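Local coordinates for phosphopantetheine attachment site family protein (PDB 4HKG), which probably carries amino acid or peptide intermediates on a phosphopantetheine arm, as a free-standing peptidyl carrier protein of an uncharacterised secondary metabolic pathway, at residues A[5-15]-A[71-82]. Sequence-based numbering, arbitrary orientation. Where two conformers were deposited one is given.
Sequences KDKAYWSAIIR and INALAEYLVSEL
Ser11 and Ala75 bring the two backbones closest, their CA atoms 5.0 Å apart, where helix 7-15 crosses helix 71-82 at 128° between their N-to-C directions, roughly antiparallel but well splayed. The small side chain of Ala75 makes this approach possible: its CB is a knob among Lys7, Trp10, Ser11 and Ile14, 3.5 Å from Ser11 N. Beside it, Ser11 OG, swung anti to its own backbone nitrogen (chi1 -177°), donates a 2.7 Å hydrogen bond to Asn72 OD1, reaching the amide oxygen from 33° off the carbonyl plane. The other end of that amide, ND2, hydrogen-bonds to Asp32 OD1, so both ends of the Asn72 side chain are held. On the inner side, Ile14 drops CD1 into the hole formed by Ile71, Leu74, Ala75 and Leu78, 3.8 Å from Leu78 CD1. Leu78 CD1 also lies 3.7 Å above one face of the Trp10 ring, toward its rim; Tyr9 CD2 sits over the centre of the opposite face, and Val79 CG2 abuts the edge at CD1. Leu82 CD1 closes on Trp10 CZ2 at 3.6 Å. On the solvent side, the extended Lys7 chain runs past Ala75 to a long salt bridge, NZ to Glu76 OE1 at 3.8 Å. Helix 42-56 packs against Trp10, Leu74 and Leu78 from outside the pair. Helices 7-22 and 71-82, first and last of the chain, thus pair by knobs into holes within the small four-helix bundle characteristic of carrier proteins.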
loop_
_atom_site.group_PDB
_atom_site.type_symbol
_atom_site.label_atom_id
_atom_site.label_comp_id
_atom_site.label_asym_id
_atom_site.label_seq_id
_atom_site.Cartn_x
_atom_site.Cartn_y
_atom_site.Cartn_z
ATOM N N LYS A 5 -11.318 -1.128 11.185
ATOM C CA LYS A 5 -10.622 -0.909 9.916
ATOM C C LYS A 5 -10.520 0.571 9.557
ATOM O O LYS A 5 -11.144 1.058 8.608
ATOM C CB LYS A 5 -11.264 -1.712 8.781
ATOM C CG LYS A 5 -11.212 -3.219 9.000
ATOM C CD LYS A 5 -11.431 -3.972 7.691
ATOM C CE LYS A 5 -11.407 -5.479 7.905
ATOM N NZ LYS A 5 -12.514 -5.928 8.793
ATOM N N ASP A 6 -9.709 1.279 10.327
ATOM C CA ASP A 6 -9.458 2.684 10.069
ATOM C C ASP A 6 -8.180 2.844 9.246
ATOM O O ASP A 6 -7.631 1.876 8.711
ATOM C CB ASP A 6 -9.379 3.469 11.383
ATOM C CG ASP A 6 -8.391 2.878 12.369
ATOM O OD1 ASP A 6 -7.545 2.038 11.984
ATOM O OD2 ASP A 6 -8.452 3.275 13.555
ATOM N N LYS A 7 -7.702 4.072 9.152
ATOM C CA LYS A 7 -6.509 4.359 8.374
ATOM C C LYS A 7 -5.303 3.575 8.886
ATOM O O LYS A 7 -4.554 2.998 8.096
ATOM C CB LYS A 7 -6.222 5.859 8.391
ATOM C CG LYS A 7 -5.028 6.265 7.542
ATOM C CD LYS A 7 -4.703 7.730 7.759
ATOM C CE LYS A 7 -3.505 8.164 6.932
ATOM N NZ LYS A 7 -3.082 9.548 7.276
ATOM N N ALA A 8 -5.124 3.541 10.204
ATOM C CA ALA A 8 -4.002 2.835 10.813
ATOM C C ALA A 8 -4.038 1.335 10.516
ATOM O O ALA A 8 -2.996 0.720 10.318
ATOM C CB ALA A 8 -3.964 3.085 12.316
ATOM N N TYR A 9 -5.232 0.752 10.489
ATOM C CA TYR A 9 -5.398 -0.658 10.146
ATOM C C TYR A 9 -4.863 -0.923 8.736
ATOM O O TYR A 9 -4.017 -1.803 8.525
ATOM C CB TYR A 9 -6.879 -1.019 10.235
ATOM C CG TYR A 9 -7.214 -2.467 9.970
ATOM C CD1 TYR A 9 -7.320 -3.372 11.015
ATOM C CD2 TYR A 9 -7.458 -2.920 8.678
ATOM C CE1 TYR A 9 -7.656 -4.697 10.787
ATOM C CE2 TYR A 9 -7.796 -4.244 8.439
ATOM C CZ TYR A 9 -7.883 -5.123 9.490
ATOM O OH TYR A 9 -8.216 -6.437 9.248
ATOM N N TRP A 10 -5.347 -0.160 7.759
ATOM C CA TRP A 10 -4.903 -0.373 6.389
ATOM C C TRP A 10 -3.441 0.007 6.189
ATOM O O TRP A 10 -2.734 -0.625 5.405
ATOM C CB TRP A 10 -5.812 0.355 5.392
ATOM C CG TRP A 10 -7.150 -0.274 5.312
ATOM C CD1 TRP A 10 -8.350 0.284 5.664
ATOM C CD2 TRP A 10 -7.439 -1.611 4.896
ATOM N NE1 TRP A 10 -9.365 -0.620 5.467
ATOM C CE2 TRP A 10 -8.829 -1.791 4.999
ATOM C CE3 TRP A 10 -6.651 -2.667 4.432
ATOM C CZ2 TRP A 10 -9.451 -2.986 4.658
ATOM C CZ3 TRP A 10 -7.270 -3.853 4.098
ATOM C CH2 TRP A 10 -8.653 -4.004 4.215
ATOM N N SER A 11 -2.981 1.025 6.896
ATOM C CA SER A 11 -1.582 1.406 6.813
ATOM C C SER A 11 -0.674 0.251 7.265
ATOM O O SER A 11 0.337 -0.035 6.622
ATOM C CB SER A 11 -1.318 2.672 7.629
ATOM O OG SER A 11 0.029 3.086 7.482
ATOM N N ALA A 12 -1.039 -0.424 8.352
ATOM C CA ALA A 12 -0.245 -1.558 8.830
ATOM C C ALA A 12 -0.239 -2.699 7.803
ATOM O O ALA A 12 0.798 -3.324 7.551
ATOM C CB ALA A 12 -0.767 -2.047 10.167
ATOM N N ILE A 13 -1.392 -2.972 7.199
ATOM C CA ILE A 13 -1.481 -4.018 6.177
ATOM C C ILE A 13 -0.631 -3.667 4.953
ATOM O O ILE A 13 0.163 -4.493 4.478
ATOM C CB ILE A 13 -2.962 -4.311 5.806
ATOM C CG1 ILE A 13 -3.639 -5.030 6.976
ATOM C CG2 ILE A 13 -3.065 -5.082 4.477
ATOM C CD1 ILE A 13 -5.070 -5.430 6.731
ATOM N N ILE A 14 -0.771 -2.442 4.458
ATOM C CA ILE A 14 -0.024 -2.018 3.283
ATOM C C ILE A 14 1.475 -2.033 3.565
ATOM O O ILE A 14 2.257 -2.497 2.740
ATOM C CB ILE A 14 -0.493 -0.636 2.796
ATOM C CG1 ILE A 14 -1.933 -0.708 2.286
ATOM C CG2 ILE A 14 0.402 -0.133 1.674
ATOM C CD1 ILE A 14 -2.603 0.652 2.157
ATOM N N ARG A 15 1.878 -1.551 4.731
ATOM C CA ARG A 15 3.290 -1.565 5.099
ATOM C C ARG A 15 3.851 -2.984 5.108
ATOM O O ARG A 15 4.979 -3.222 4.663
ATOM C CB ARG A 15 3.475 -0.890 6.458
ATOM C CG ARG A 15 4.909 -0.637 6.886
ATOM C CD ARG A 15 4.901 0.046 8.260
ATOM N NE ARG A 15 6.159 0.698 8.605
ATOM C CZ ARG A 15 6.315 1.489 9.658
ATOM N NH1 ARG A 15 5.282 1.733 10.455
ATOM N NH2 ARG A 15 7.488 2.046 9.910
ATOM N N ILE A 71 2.455 4.832 1.679
ATOM C CA ILE A 71 1.648 3.864 2.402
ATOM C C ILE A 71 0.430 4.537 3.025
ATOM O O ILE A 71 -0.703 4.053 2.886
ATOM C CB ILE A 71 2.486 3.145 3.476
ATOM C CG1 ILE A 71 3.502 2.211 2.805
ATOM C CG2 ILE A 71 1.593 2.382 4.456
ATOM C CD1 ILE A 71 4.571 1.730 3.743
ATOM N N ASN A 72 0.652 5.656 3.707
ATOM C CA ASN A 72 -0.437 6.346 4.383
ATOM C C ASN A 72 -1.450 6.963 3.413
ATOM O O ASN A 72 -2.647 6.993 3.706
ATOM C CB ASN A 72 0.097 7.398 5.357
ATOM C CG ASN A 72 0.451 6.818 6.708
ATOM O OD1 ASN A 72 -0.111 5.794 7.125
ATOM N ND2 ASN A 72 1.380 7.457 7.398
ATOM N N ALA A 73 -0.988 7.452 2.263
ATOM C CA ALA A 73 -1.912 8.026 1.281
ATOM C C ALA A 73 -2.798 6.924 0.699
ATOM O O ALA A 73 -4.011 7.113 0.514
ATOM C CB ALA A 73 -1.156 8.757 0.180
ATOM N N LEU A 74 -2.200 5.767 0.432
ATOM C CA LEU A 74 -2.970 4.643 -0.083
ATOM C C LEU A 74 -3.948 4.121 0.971
ATOM O O LEU A 74 -5.087 3.779 0.650
ATOM C CB LEU A 74 -2.052 3.531 -0.589
ATOM C CG LEU A 74 -2.733 2.364 -1.313
ATOM C CD1 LEU A 74 -3.476 2.825 -2.569
ATOM C CD2 LEU A 74 -1.692 1.311 -1.657
ATOM N N ALA A 75 -3.526 4.090 2.233
ATOM C CA ALA A 75 -4.412 3.691 3.326
ATOM C C ALA A 75 -5.616 4.615 3.428
ATOM O O ALA A 75 -6.749 4.153 3.612
ATOM C CB ALA A 75 -3.662 3.666 4.642
ATOM N N GLU A 76 -5.369 5.920 3.303
ATOM C CA GLU A 76 -6.430 6.915 3.320
ATOM C C GLU A 76 -7.435 6.635 2.209
ATOM O O GLU A 76 -8.647 6.709 2.420
ATOM C CB GLU A 76 -5.834 8.320 3.164
ATOM C CG GLU A 76 -6.858 9.441 3.133
ATOM C CD GLU A 76 -7.165 9.990 4.504
ATOM O OE1 GLU A 76 -6.415 9.670 5.450
ATOM O OE2 GLU A 76 -8.148 10.750 4.637
ATOM N N TYR A 77 -6.926 6.312 1.023
ATOM C CA TYR A 77 -7.782 5.988 -0.113
ATOM C C TYR A 77 -8.668 4.769 0.167
ATOM O O TYR A 77 -9.872 4.797 -0.095
ATOM C CB TYR A 77 -6.951 5.782 -1.384
ATOM C CG TYR A 77 -7.777 5.362 -2.569
ATOM C CD1 TYR A 77 -8.538 6.285 -3.264
ATOM C CD2 TYR A 77 -7.809 4.036 -2.984
ATOM C CE1 TYR A 77 -9.302 5.908 -4.347
ATOM C CE2 TYR A 77 -8.575 3.647 -4.071
ATOM C CZ TYR A 77 -9.318 4.590 -4.743
ATOM O OH TYR A 77 -10.087 4.232 -5.826
ATOM N N LEU A 78 -8.071 3.710 0.720
ATOM C CA LEU A 78 -8.835 2.504 1.026
ATOM C C LEU A 78 -9.966 2.777 2.001
ATOM O O LEU A 78 -11.084 2.300 1.806
ATOM C CB LEU A 78 -7.935 1.398 1.581
ATOM C CG LEU A 78 -6.921 0.821 0.603
ATOM C CD1 LEU A 78 -6.192 -0.330 1.256
ATOM C CD2 LEU A 78 -7.602 0.363 -0.681
ATOM N N VAL A 79 -9.683 3.542 3.048
ATOM C CA VAL A 79 -10.728 3.901 4.005
ATOM C C VAL A 79 -11.880 4.621 3.303
ATOM O O VAL A 79 -13.047 4.319 3.548
ATOM C CB VAL A 79 -10.189 4.775 5.163
ATOM C CG1 VAL A 79 -11.330 5.324 6.008
ATOM C CG2 VAL A 79 -9.239 3.970 6.027
ATOM N N SER A 80 -11.535 5.556 2.425
ATOM C CA SER A 80 -12.531 6.315 1.679
ATOM C C SER A 80 -13.397 5.407 0.816
ATOM O O SER A 80 -14.612 5.579 0.749
ATOM C CB SER A 80 -11.853 7.374 0.806
ATOM O OG SER A 80 -11.318 8.420 1.597
ATOM N N GLU A 81 -12.765 4.434 0.169
ATOM C CA GLU A 81 -13.465 3.536 -0.739
ATOM C C GLU A 81 -14.387 2.580 -0.003
ATOM O O GLU A 81 -15.413 2.170 -0.537
ATOM C CB GLU A 81 -12.475 2.735 -1.580
ATOM C CG GLU A 81 -11.752 3.556 -2.618
ATOM C CD GLU A 81 -12.694 4.136 -3.656
ATOM O OE1 GLU A 81 -13.338 3.354 -4.387
ATOM O OE2 GLU A 81 -12.798 5.377 -3.743
ATOM N N LEU A 82 -14.018 2.229 1.222
ATOM C CA LEU A 82 -14.750 1.227 1.980
ATOM C C LEU A 82 -15.766 1.844 2.933
ATOM O O LEU A 82 -16.579 1.135 3.529
ATOM C CB LEU A 82 -13.767 0.334 2.743
ATOM C CG LEU A 82 -12.896 -0.536 1.832
ATOM C CD1 LEU A 82 -11.706 -1.102 2.584
ATOM C CD2 LEU A 82 -13.722 -1.663 1.222
#